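PDB 1KPH: cyclopropane mycolic acid synthase 1 from Mycobacterium tuberculosis, which transfers a methylene group from S-adenosyl-L-methionine to the distal double bond of alpha mycolic acids, turning it into a cyclopropane ring. Local coordinates for residues Ala121-Phe126 / Tyr147-Ser152; Gln13-Tyr16 / Phe22-Leu25; Phe186-Phe191 / Ile275-Val280; Phe142-Tyr147 / Ile208-Glu213. All blocks are in the same frame, centred on the assembly; numbering follows the deposited sequence.

Interaction 1 (Ala121-Phe126 / Tyr147-Ser152). With SAH (S-adenosyl-L-homocysteine), chain F.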
# COMPACT_ATOMS: atom_id res chain seq x y z
N ALA A 121 1.82 -14.41 6.21
CA ALA A 121 3.24 -14.59 5.94
C ALA A 121 3.75 -13.46 5.05
O ALA A 121 2.96 -12.76 4.41
CB ALA A 121 3.48 -15.92 5.26
N GLY A 122 5.06 -13.29 5.00
CA GLY A 122 5.64 -12.25 4.16
C GLY A 122 6.13 -12.86 2.86
O GLY A 122 6.26 -14.08 2.76
N TRP A 123 6.40 -12.02 1.87
CA TRP A 123 6.90 -12.54 0.60
C TRP A 123 8.20 -13.30 0.87
O TRP A 123 8.62 -14.13 0.07
CB TRP A 123 7.17 -11.41 -0.40
CG TRP A 123 8.03 -10.31 0.15
CD1 TRP A 123 7.60 -9.16 0.76
CD2 TRP A 123 9.46 -10.25 0.15
NE1 TRP A 123 8.68 -8.40 1.14
CE2 TRP A 123 9.83 -9.04 0.78
CE3 TRP A 123 10.47 -11.11 -0.31
CZ2 TRP A 123 11.17 -8.66 0.96
CZ3 TRP A 123 11.80 -10.73 -0.14
CH2 TRP A 123 12.14 -9.52 0.49
N GLU A 124 8.82 -13.00 2.01
CA GLU A 124 10.07 -13.65 2.40
C GLU A 124 9.86 -15.14 2.65
O GLU A 124 10.81 -15.91 2.63
CB GLU A 124 10.63 -13.02 3.68
CG GLU A 124 11.03 -11.54 3.59
CD GLU A 124 9.90 -10.59 3.97
OE1 GLU A 124 10.21 -9.45 4.37
OE2 GLU A 124 8.72 -10.97 3.86
N GLN A 125 8.61 -15.53 2.89
CA GLN A 125 8.27 -16.92 3.15
C GLN A 125 7.38 -17.51 2.06
O GLN A 125 6.80 -18.58 2.23
CB GLN A 125 7.54 -17.02 4.50
CG GLN A 125 8.30 -16.39 5.65
CD GLN A 125 7.44 -16.26 6.90
OE1 GLN A 125 6.38 -15.65 6.86
NE2 GLN A 125 7.91 -16.82 8.00
N PHE A 126 7.27 -16.79 0.94
CA PHE A 126 6.44 -17.25 -0.17
C PHE A 126 7.30 -17.49 -1.41
O PHE A 126 7.94 -16.58 -1.92
CB PHE A 126 5.37 -16.22 -0.51
CG PHE A 126 4.44 -16.64 -1.62
CD1 PHE A 126 3.34 -17.45 -1.35
CD2 PHE A 126 4.69 -16.26 -2.93
CE1 PHE A 126 2.50 -17.88 -2.38
CE2 PHE A 126 3.85 -16.68 -3.96
CZ PHE A 126 2.75 -17.49 -3.69
N TYR A 147 14.97 -4.62 -0.55
CA TYR A 147 14.45 -4.30 -1.88
C TYR A 147 14.96 -5.25 -2.95
O TYR A 147 14.18 -5.79 -3.73
CB TYR A 147 14.82 -2.87 -2.27
CG TYR A 147 14.09 -1.78 -1.51
CD1 TYR A 147 14.43 -0.44 -1.69
CD2 TYR A 147 13.06 -2.09 -0.61
CE1 TYR A 147 13.77 0.57 -1.01
CE2 TYR A 147 12.39 -1.07 0.08
CZ TYR A 147 12.76 0.26 -0.12
OH TYR A 147 12.11 1.27 0.54
N ASP A 148 16.27 -5.46 -2.99
CA ASP A 148 16.86 -6.34 -3.98
C ASP A 148 16.31 -7.76 -3.89
O ASP A 148 16.03 -8.39 -4.91
CB ASP A 148 18.39 -6.36 -3.81
CG ASP A 148 19.08 -7.17 -4.88
OD1 ASP A 148 19.36 -8.36 -4.65
OD2 ASP A 148 19.33 -6.60 -5.97
N ALA A 149 16.14 -8.25 -2.67
CA ALA A 149 15.61 -9.60 -2.47
C ALA A 149 14.18 -9.69 -2.99
O ALA A 149 13.79 -10.68 -3.60
CB ALA A 149 15.66 -9.96 -0.99
N PHE A 150 13.40 -8.64 -2.73
CA PHE A 150 12.02 -8.63 -3.19
C PHE A 150 11.91 -8.74 -4.71
O PHE A 150 11.20 -9.61 -5.22
CB PHE A 150 11.31 -7.36 -2.72
CG PHE A 150 9.88 -7.27 -3.19
CD1 PHE A 150 8.94 -8.21 -2.77
CD2 PHE A 150 9.49 -6.29 -4.09
CE1 PHE A 150 7.64 -8.18 -3.24
CE2 PHE A 150 8.18 -6.24 -4.57
CZ PHE A 150 7.25 -7.19 -4.15
N PHE A 151 12.62 -7.88 -5.43
CA PHE A 151 12.56 -7.93 -6.89
C PHE A 151 13.13 -9.23 -7.45
O PHE A 151 12.72 -9.69 -8.52
CB PHE A 151 13.30 -6.73 -7.50
CG PHE A 151 12.55 -5.44 -7.38
CD1 PHE A 151 12.65 -4.66 -6.24
CD2 PHE A 151 11.72 -5.01 -8.42
CE1 PHE A 151 11.93 -3.46 -6.13
CE2 PHE A 151 11.00 -3.82 -8.32
CZ PHE A 151 11.10 -3.05 -7.17
N SER A 152 14.07 -9.82 -6.73
CA SER A 152 14.67 -11.08 -7.15
C SER A 152 13.57 -12.14 -7.12
O SER A 152 13.37 -12.87 -8.09
CB SER A 152 15.81 -11.48 -6.21
OG SER A 152 16.37 -12.73 -6.58
N SAH F . -2.40 -3.12 -0.25
CA SAH F . -3.45 -2.81 0.72
CB SAH F . -2.87 -2.59 2.13
CG SAH F . -1.66 -1.63 2.29
C SAH F . -4.25 -1.56 0.29
OXT SAH F . -5.28 -1.28 0.92
C5' SAH F . 0.46 -2.39 3.96
C4' SAH F . 0.23 -3.88 3.80
O4' SAH F . 1.41 -4.60 3.36
C3' SAH F . -0.23 -4.56 5.09
O3' SAH F . -1.32 -5.46 4.79
C2' SAH F . 1.00 -5.29 5.57
O2' SAH F . 0.68 -6.40 6.41
C1' SAH F . 1.65 -5.69 4.29
N9 SAH F . 3.08 -5.98 4.42
C8 SAH F . 4.09 -5.25 4.97
N7 SAH F . 5.28 -5.77 4.93
C5 SAH F . 5.04 -6.98 4.28
C6 SAH F . 5.94 -8.16 3.85
N6 SAH F . 7.26 -8.19 4.08
N1 SAH F . 5.32 -9.21 3.22
C2 SAH F . 3.98 -9.16 2.99
N3 SAH F . 3.10 -8.19 3.32
C4 SAH F . 3.70 -7.12 3.96
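Trp123 and Phe150 carry this contact, and aromatic packing makes up most of it. The edge of the Phe150 ring points at the face of the indole in an edge-to-face (T-shaped) pair: CD1 of Phe150 lies 3.6 Å from CD2 of Trp123, with the ring planes at 67°. A CH-pi contact runs beside it, since CB of Phe150 sits over the six-membered ring of Trp123, 4.0 Å from its centroid. The backbone sets CB there; with CG anti to the backbone N (chi1 179°) the phenyl ring then brings its CD1 edge over the indole near CG and CD2 of Trp123.

Apolar contact with the helix completes the interface. CH2 of Trp123 meets CB of Ala149 at 3.8 Å, near the indole plane, where a methyl group is small enough to let the large ring close on the helix backbone.

Polar bonds go to the cofactor product, S-adenosyl-L-homocysteine. Its amino group N6 donates to OE2 of Glu124 over 3.1 Å, and more weakly to OE1; the backbone N of Trp123 gives a weak bond of 3.3 Å to N1. Glu124 bends at chi2 so that its carboxylate lies over the indole face opposite Phe150, and a salt bridge from OE1 to Arg146 gives the acid a second hold.

An acid and a backbone N-H reading N6 and N1 of adenine, on the loop after strand 116-119, are characteristic of the adenine pocket of Rossmann-like S-adenosylmethionine-dependent methyltransferases; here helix 147-157 backs that loop through Trp123.

Interaction 2 (Gln13-Tyr16 / Phe22-Leu25). With 10A (didecyl-dimethyl-ammonium), chain G.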
# COMPACT_ATOMS: atom_id res chain seq x y z
N GLN A 13 2.76 -5.37 12.48
CA GLN A 13 1.59 -5.63 13.31
C GLN A 13 1.35 -4.50 14.30
O GLN A 13 0.22 -4.26 14.72
CB GLN A 13 1.76 -6.95 14.07
CG GLN A 13 1.56 -8.19 13.21
CD GLN A 13 1.83 -9.48 13.96
OE1 GLN A 13 1.51 -9.60 15.15
NE2 GLN A 13 2.41 -10.46 13.27
N ALA A 14 2.42 -3.79 14.66
CA ALA A 14 2.30 -2.68 15.60
C ALA A 14 1.28 -1.67 15.10
O ALA A 14 0.55 -1.06 15.89
CB ALA A 14 3.66 -2.00 15.78
N HIS A 15 1.21 -1.50 13.78
CA HIS A 15 0.28 -0.54 13.20
C HIS A 15 -1.08 -1.12 12.80
O HIS A 15 -2.11 -0.67 13.29
CB HIS A 15 0.91 0.11 11.97
CG HIS A 15 0.08 1.22 11.38
ND1 HIS A 15 0.16 2.52 11.82
CD2 HIS A 15 -0.88 1.20 10.42
CE1 HIS A 15 -0.71 3.26 11.16
NE2 HIS A 15 -1.36 2.48 10.31
N TYR A 16 -1.08 -2.12 11.92
CA TYR A 16 -2.32 -2.70 11.42
C TYR A 16 -3.14 -3.61 12.33
O TYR A 16 -4.32 -3.84 12.07
CB TYR A 16 -2.05 -3.43 10.10
CG TYR A 16 -1.32 -2.57 9.09
CD1 TYR A 16 0.07 -2.59 9.02
CD2 TYR A 16 -2.01 -1.70 8.24
CE1 TYR A 16 0.76 -1.76 8.13
CE2 TYR A 16 -1.33 -0.88 7.35
CZ TYR A 16 0.05 -0.91 7.30
OH TYR A 16 0.73 -0.10 6.42
N PHE A 22 -11.08 0.37 14.69
CA PHE A 22 -10.49 1.71 14.68
C PHE A 22 -10.23 2.21 13.26
O PHE A 22 -10.57 3.34 12.92
CB PHE A 22 -9.17 1.74 15.46
CG PHE A 22 -8.57 3.11 15.56
CD1 PHE A 22 -9.05 4.04 16.48
CD2 PHE A 22 -7.54 3.50 14.70
CE1 PHE A 22 -8.53 5.33 16.54
CE2 PHE A 22 -7.01 4.79 14.75
CZ PHE A 22 -7.50 5.70 15.67
N PHE A 23 -9.60 1.38 12.43
CA PHE A 23 -9.32 1.79 11.07
C PHE A 23 -10.61 2.07 10.32
O PHE A 23 -10.65 2.96 9.47
CB PHE A 23 -8.50 0.72 10.34
CG PHE A 23 -7.08 0.64 10.80
CD1 PHE A 23 -6.66 -0.37 11.66
CD2 PHE A 23 -6.16 1.61 10.40
CE1 PHE A 23 -5.35 -0.42 12.11
CE2 PHE A 23 -4.84 1.57 10.84
CZ PHE A 23 -4.44 0.55 11.70
N ARG A 24 -11.65 1.32 10.65
CA ARG A 24 -12.95 1.49 10.02
C ARG A 24 -13.52 2.88 10.25
O ARG A 24 -14.43 3.30 9.54
CB ARG A 24 -13.94 0.44 10.52
CG ARG A 24 -13.86 -0.88 9.80
CD ARG A 24 -14.91 -1.86 10.31
NE ARG A 24 -15.08 -2.97 9.39
CZ ARG A 24 -15.77 -2.91 8.26
NH1 ARG A 24 -16.37 -1.78 7.90
NH2 ARG A 24 -15.85 -3.97 7.47
N LEU A 25 -12.99 3.59 11.25
CA LEU A 25 -13.48 4.94 11.53
C LEU A 25 -13.02 5.96 10.50
O LEU A 25 -13.61 7.03 10.39
CB LEU A 25 -13.03 5.44 12.92
CG LEU A 25 -13.66 4.91 14.21
CD1 LEU A 25 -15.15 4.67 14.02
CD2 LEU A 25 -13.00 3.64 14.61
C1 10A G . 10.77 8.43 6.03
C2 10A G . 10.14 7.21 6.71
C3 10A G . 8.88 6.77 5.95
C4 10A G . 8.14 5.56 6.54
C5 10A G . 6.92 5.30 5.64
C6 10A G . 5.99 4.16 6.09
C7 10A G . 4.85 4.16 5.06
C8 10A G . 3.69 3.20 5.38
C9 10A G . 2.62 3.38 4.28
C10 10A G . 1.35 2.62 4.66
N1 10A G . 0.03 2.78 3.89
C11 10A G . -0.99 1.94 4.62
C12 10A G . 0.13 2.21 2.49
C13 10A G . -0.50 4.21 3.72
C14 10A G . -0.76 5.17 4.92
C15 10A G . -0.94 6.67 4.59
C16 10A G . 0.24 7.44 3.95
C17 10A G . 1.47 7.57 4.86
C18 10A G . 2.61 8.37 4.21
C19 10A G . 3.81 8.47 5.18
C20 10A G . 4.91 9.31 4.53
C21 10A G . 6.11 9.48 5.47
C22 10A G . 7.16 10.35 4.77
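The last turn of helix 9-16 faces the short helix 20-23, with Tyr16 and Phe23 the closest backbone pair, their CA atoms 8.3 Å apart. Phe23 bridges the gap. Its ring edge meets the end of the first helix: CZ of Phe23 lies 3.1 Å from the carbonyl O of His15, close to the ring plane, and CE1 is 3.6 Å from O of Tyr16. The slightly positive rim of a phenyl ring suits such carbonyl oxygens. CE2 of Phe23 also touches NE2 of His15 at 3.6 Å, the two rings meeting obliquely with their planes at 52°.

His15 swings its CG anti to the backbone N (chi1 -174°), which brings CD2 and NE2 of the imidazole to the CE2-CZ side of Phe23. Both ring nitrogens are held in the buried interior, NE2 by the hydroxyl of Tyr33 and ND1 by the carbonyl O of Ile199. CD2 of His15 in turn lies over the centre of one face of Tyr16. The Tyr16 hydroxyl is hydrogen-bonded to NE2 of His141, and Tyr16 OH also lies 3.2 Å from the N-methyl C11 of the bound didecyl-dimethyl-ammonium.

Tyr16, ending helix 9-16, touches S-adenosyl-L-homocysteine too, and packs on Gln99 of helix 97-109, while Phe23 packs against Trp75 and Tyr262 of helix 256-275.

Interaction 3 (Phe186-Phe191 / Ile275-Val280)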
# COMPACT_ATOMS: atom_id res chain seq x y z
N PHE A 186 13.87 20.71 8.12
CA PHE A 186 13.99 20.25 9.50
C PHE A 186 12.63 19.75 9.96
O PHE A 186 12.52 18.69 10.57
CB PHE A 186 14.45 21.40 10.40
CG PHE A 186 15.89 21.80 10.21
CD1 PHE A 186 16.38 22.96 10.79
CD2 PHE A 186 16.76 21.01 9.46
CE1 PHE A 186 17.72 23.33 10.63
CE2 PHE A 186 18.09 21.37 9.30
CZ PHE A 186 18.57 22.53 9.88
N THR A 187 11.60 20.54 9.68
CA THR A 187 10.24 20.17 10.05
C THR A 187 9.88 18.84 9.39
O THR A 187 9.28 17.97 10.01
CB THR A 187 9.23 21.24 9.61
OG1 THR A 187 9.53 22.48 10.26
CG2 THR A 187 7.81 20.82 9.96
N PHE A 188 10.27 18.70 8.13
CA PHE A 188 10.01 17.48 7.39
C PHE A 188 10.70 16.31 8.09
O PHE A 188 10.07 15.33 8.46
CB PHE A 188 10.52 17.61 5.95
CG PHE A 188 10.32 16.38 5.11
CD1 PHE A 188 9.06 15.80 4.99
CD2 PHE A 188 11.40 15.80 4.43
CE1 PHE A 188 8.87 14.66 4.20
CE2 PHE A 188 11.21 14.66 3.65
CZ PHE A 188 9.95 14.10 3.53
N ALA A 189 12.01 16.44 8.28
CA ALA A 189 12.81 15.41 8.94
C ALA A 189 12.25 15.08 10.32
O ALA A 189 12.21 13.92 10.72
CB ALA A 189 14.26 15.85 9.05
N ARG A 190 11.82 16.10 11.04
CA ARG A 190 11.26 15.93 12.37
C ARG A 190 9.94 15.15 12.31
O ARG A 190 9.62 14.38 13.22
CB ARG A 190 11.05 17.30 13.02
CG ARG A 190 10.35 17.28 14.37
CD ARG A 190 10.97 18.30 15.32
NE ARG A 190 11.36 19.55 14.66
CZ ARG A 190 10.50 20.40 14.11
NH1 ARG A 190 9.20 20.16 14.13
NH2 ARG A 190 10.96 21.50 13.52
N PHE A 191 9.19 15.33 11.23
CA PHE A 191 7.92 14.64 11.05
C PHE A 191 8.16 13.19 10.64
O PHE A 191 7.42 12.29 11.04
CB PHE A 191 7.08 15.34 9.98
CG PHE A 191 5.66 14.82 9.88
CD1 PHE A 191 4.77 15.00 10.93
CD2 PHE A 191 5.23 14.15 8.73
CE1 PHE A 191 3.45 14.52 10.85
CE2 PHE A 191 3.91 13.67 8.64
CZ PHE A 191 3.03 13.86 9.70
N ILE A 275 2.65 19.93 -0.53
CA ILE A 275 3.84 20.73 -0.84
C ILE A 275 4.85 20.01 -1.74
O ILE A 275 5.74 20.64 -2.30
CB ILE A 275 4.55 21.19 0.46
CG1 ILE A 275 5.69 22.15 0.11
CG2 ILE A 275 5.06 19.99 1.23
CD1 ILE A 275 6.32 22.81 1.32
N GLY A 276 4.71 18.70 -1.87
CA GLY A 276 5.61 17.95 -2.74
C GLY A 276 6.85 17.30 -2.17
O GLY A 276 7.72 16.88 -2.94
N TYR A 277 6.97 17.19 -0.85
CA TYR A 277 8.15 16.55 -0.27
C TYR A 277 8.10 15.05 -0.48
O TYR A 277 9.13 14.38 -0.45
CB TYR A 277 8.29 16.87 1.22
CG TYR A 277 8.67 18.31 1.51
CD1 TYR A 277 9.21 18.68 2.74
CD2 TYR A 277 8.48 19.30 0.54
CE1 TYR A 277 9.54 20.01 3.00
CE2 TYR A 277 8.82 20.62 0.79
CZ TYR A 277 9.34 20.97 2.02
OH TYR A 277 9.66 22.29 2.26
N ILE A 278 6.90 14.52 -0.67
CA ILE A 278 6.74 13.09 -0.91
C ILE A 278 5.83 12.87 -2.11
O ILE A 278 5.01 13.73 -2.45
CB ILE A 278 6.17 12.36 0.33
CG1 ILE A 278 4.91 13.07 0.82
CG2 ILE A 278 7.23 12.30 1.42
CD1 ILE A 278 4.35 12.47 2.10
N ASP A 279 5.99 11.72 -2.75
CA ASP A 279 5.23 11.38 -3.95
C ASP A 279 4.75 9.94 -3.80
O ASP A 279 5.07 9.27 -2.82
CB ASP A 279 6.17 11.51 -5.16
CG ASP A 279 5.43 11.56 -6.50
OD1 ASP A 279 4.20 11.38 -6.54
OD2 ASP A 279 6.11 11.77 -7.53
N VAL A 280 3.94 9.48 -4.75
CA VAL A 280 3.45 8.11 -4.74
C VAL A 280 3.37 7.71 -6.21
O VAL A 280 2.80 8.42 -7.03
CB VAL A 280 2.05 7.99 -4.05
CG1 VAL A 280 1.03 8.87 -4.74
CG2 VAL A 280 1.60 6.54 -4.04
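Helix 186-199 begins beside the turn that leads from helix 256-275 into strand 278-286, and the CA atoms of Phe188 and Tyr277 come within 7.9 Å. Gly276, at positive phi, is the C-prime residue of a Schellman motif that ends helix 256-275; without a side chain it adopts these angles without strain. The chain then turns so that Tyr277 and Ile278 both face Phe188.

Tyr277 presents its ring edge to the face of Phe188 in a T-shaped pair, the planes at 90° and CD1 of Tyr277 3.5 Å from CG of Phe188. Over the same ring, CB of Tyr277 makes a CH-pi contact 4.0 Å from the centroid. Phe188 holds its CG anti to the backbone N (chi1 179°), extending the ring towards the turn, where CG2 of Ile278 meets its CZ at 3.9 Å from the edge. Tyrosine suits its place because the ring packs while the hydroxyl bonds to the carbonyl O of Pro183. The carbonyl O of Tyr277 is buried here without a polar partner.

Met272 of helix 256-275 touches all three side chains. The Schellman-capped turn leads into strand 278-286, whose first residue, Ile278, lines the didecyl-dimethyl-ammonium site, consistent with a pocket for the lipid chain.

Interaction 4 (Phe142-Tyr147 / Ile208-Glu213). With SAH (S-adenosyl-L-homocysteine), chain F.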
# COMPACT_ATOMS: atom_id res chain seq x y z
N PHE A 142 9.17 -2.89 3.60
CA PHE A 142 10.24 -3.84 3.31
C PHE A 142 11.61 -3.42 3.83
O PHE A 142 12.35 -4.25 4.37
CB PHE A 142 10.34 -4.09 1.80
CG PHE A 142 9.09 -4.67 1.17
CD1 PHE A 142 7.98 -5.01 1.95
CD2 PHE A 142 9.03 -4.90 -0.20
CE1 PHE A 142 6.83 -5.56 1.37
CE2 PHE A 142 7.89 -5.45 -0.79
CZ PHE A 142 6.79 -5.78 -0.00
N GLY A 143 11.94 -2.14 3.68
CA GLY A 143 13.24 -1.66 4.11
C GLY A 143 14.21 -1.71 2.94
O GLY A 143 14.22 -2.70 2.20
N HIS A 144 15.02 -0.66 2.77
CA HIS A 144 15.99 -0.60 1.68
C HIS A 144 16.83 -1.88 1.58
O HIS A 144 17.18 -2.33 0.49
CB HIS A 144 16.95 0.58 1.87
CG HIS A 144 16.30 1.93 1.73
ND1 HIS A 144 17.02 3.10 1.78
CD2 HIS A 144 15.01 2.29 1.53
CE1 HIS A 144 16.20 4.13 1.62
NE2 HIS A 144 14.98 3.66 1.47
N GLU A 145 17.14 -2.46 2.74
CA GLU A 145 17.95 -3.66 2.82
C GLU A 145 17.36 -4.90 2.16
O GLU A 145 18.10 -5.83 1.82
CB GLU A 145 18.27 -3.99 4.28
CG GLU A 145 17.04 -4.11 5.16
CD GLU A 145 16.59 -2.78 5.74
OE1 GLU A 145 16.51 -1.79 4.98
OE2 GLU A 145 16.30 -2.73 6.95
N ARG A 146 16.05 -4.92 1.96
CA ARG A 146 15.42 -6.08 1.35
C ARG A 146 14.84 -5.85 -0.04
O ARG A 146 14.29 -6.77 -0.65
CB ARG A 146 14.32 -6.64 2.27
CG ARG A 146 14.85 -7.13 3.60
CD ARG A 146 13.79 -7.90 4.38
NE ARG A 146 14.30 -8.31 5.68
CZ ARG A 146 13.61 -9.02 6.57
NH1 ARG A 146 12.37 -9.40 6.30
NH2 ARG A 146 14.16 -9.33 7.73
N TYR A 147 14.97 -4.62 -0.55
CA TYR A 147 14.45 -4.30 -1.88
C TYR A 147 14.96 -5.25 -2.95
O TYR A 147 14.18 -5.79 -3.73
CB TYR A 147 14.82 -2.87 -2.27
CG TYR A 147 14.09 -1.78 -1.51
CD1 TYR A 147 14.43 -0.44 -1.69
CD2 TYR A 147 13.06 -2.09 -0.61
CE1 TYR A 147 13.77 0.57 -1.01
CE2 TYR A 147 12.39 -1.07 0.08
CZ TYR A 147 12.76 0.26 -0.12
OH TYR A 147 12.11 1.27 0.54
N ILE A 208 12.77 7.27 -6.13
CA ILE A 208 12.40 6.70 -7.42
C ILE A 208 13.60 5.99 -8.05
O ILE A 208 13.48 4.85 -8.52
CB ILE A 208 11.86 7.80 -8.37
CG1 ILE A 208 10.49 8.29 -7.86
CG2 ILE A 208 11.76 7.26 -9.80
CD1 ILE A 208 9.87 9.41 -8.68
N PRO A 209 14.78 6.63 -8.06
CA PRO A 209 15.94 5.97 -8.66
C PRO A 209 16.24 4.64 -7.97
O PRO A 209 16.73 3.70 -8.60
CB PRO A 209 17.06 6.98 -8.46
CG PRO A 209 16.33 8.29 -8.57
CD PRO A 209 15.09 8.03 -7.73
N MET A 210 15.95 4.55 -6.68
CA MET A 210 16.21 3.32 -5.94
C MET A 210 15.31 2.19 -6.44
O MET A 210 15.75 1.04 -6.54
CB MET A 210 15.99 3.55 -4.44
CG MET A 210 16.65 2.51 -3.56
SD MET A 210 16.36 2.83 -1.82
CE MET A 210 17.00 4.51 -1.66
N VAL A 211 14.06 2.51 -6.76
CA VAL A 211 13.13 1.51 -7.26
C VAL A 211 13.55 1.11 -8.67
O VAL A 211 13.56 -0.07 -9.02
CB VAL A 211 11.68 2.05 -7.30
CG1 VAL A 211 10.75 1.04 -7.96
CG2 VAL A 211 11.21 2.36 -5.89
N GLN A 212 13.89 2.11 -9.48
CA GLN A 212 14.34 1.87 -10.85
C GLN A 212 15.59 0.98 -10.87
O GLN A 212 15.74 0.12 -11.74
CB GLN A 212 14.64 3.21 -11.52
CG GLN A 212 13.41 4.06 -11.78
CD GLN A 212 12.74 3.73 -13.10
OE1 GLN A 212 12.79 2.59 -13.56
NE2 GLN A 212 12.10 4.72 -13.71
N GLU A 213 16.47 1.18 -9.89
CA GLU A 213 17.71 0.41 -9.79
C GLU A 213 17.49 -1.06 -9.42
O GLU A 213 17.98 -1.96 -10.10
CB GLU A 213 18.64 1.07 -8.77
CG GLU A 213 19.84 0.22 -8.32
CD GLU A 213 20.68 -0.29 -9.48
OE1 GLU A 213 20.81 0.42 -10.50
OE2 GLU A 213 21.23 -1.41 -9.36
N SAH F . -2.40 -3.12 -0.25
CA SAH F . -3.45 -2.81 0.72
CB SAH F . -2.87 -2.59 2.13
CG SAH F . -1.66 -1.63 2.29
C SAH F . -4.25 -1.56 0.29
OXT SAH F . -5.28 -1.28 0.92
C5' SAH F . 0.46 -2.39 3.96
C4' SAH F . 0.23 -3.88 3.80
O4' SAH F . 1.41 -4.60 3.36
C3' SAH F . -0.23 -4.56 5.09
O3' SAH F . -1.32 -5.46 4.79
C2' SAH F . 1.00 -5.29 5.57
O2' SAH F . 0.68 -6.40 6.41
C1' SAH F . 1.65 -5.69 4.29
N9 SAH F . 3.08 -5.98 4.42
C8 SAH F . 4.09 -5.25 4.97
N7 SAH F . 5.28 -5.77 4.93
C5 SAH F . 5.04 -6.98 4.28
C6 SAH F . 5.94 -8.16 3.85
N6 SAH F . 7.26 -8.19 4.08
N1 SAH F . 5.32 -9.21 3.22
C2 SAH F . 3.98 -9.16 2.99
N3 SAH F . 3.10 -8.19 3.32
C4 SAH F . 3.70 -7.12 3.96
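Met210 reaches out from helix 208-217 and sets its sulfur against two rings at once. SD lies almost exactly above the centre of the His144 imidazole, 3.5 Å from the centroid and only 1° off the ring normal, while CE makes a CH-pi contact with the same face and comes within 3.4 Å of CE1 of His144. Against Tyr147 the sulfur comes from the edge, SD to CE1 of Tyr147 being 3.5 Å in a Met-aromatic contact. With CG anti to the backbone N (chi1 -161°) and chi2 fully extended, the chain stretches away from its helix, and the bend at chi3 (-56°) lays the methyl over the imidazole. A long, unbranched and polarisable side chain suits this place between two aromatic groups.

His144 is held from elsewhere: its NE2 is hydrogen-bonded to the carbonyl O of Leu205, which helps set the rotation of the imidazole. Tyr147 packs one face on CA of His144, and its ring also stacks with Phe139.

The contact fastens the loop between strand 132-136 and helix 147-157 to helix 208-217. That helix lies in turn on the sheet, where Val211 touches Leu166 of strand 163-171 and Phe283 of strand 278-286.

Along the chain interaction 2 comes first and closes before the others open; interactions 1 and 4 then alternate their segments, as do 3 and 4. Interactions 1 and 4 are neighbours, with centres 12 Å apart: they share Tyr147, and Phe142 packs on both Trp123 and Phe150. Interaction 2 lies about 24 Å from interaction 1, between centres. Interactions 3 and 4, about 19 Å apart between centres, use helices 186-199 and 208-217, which follow each other in the chain. Interactions 1 and 4 thus lie on the adenine side of S-adenosyl-L-homocysteine, interaction 2 meets both ligands, and interaction 3 borders the didecyl-dimethyl-ammonium, whose site probably accepts the acyl chain.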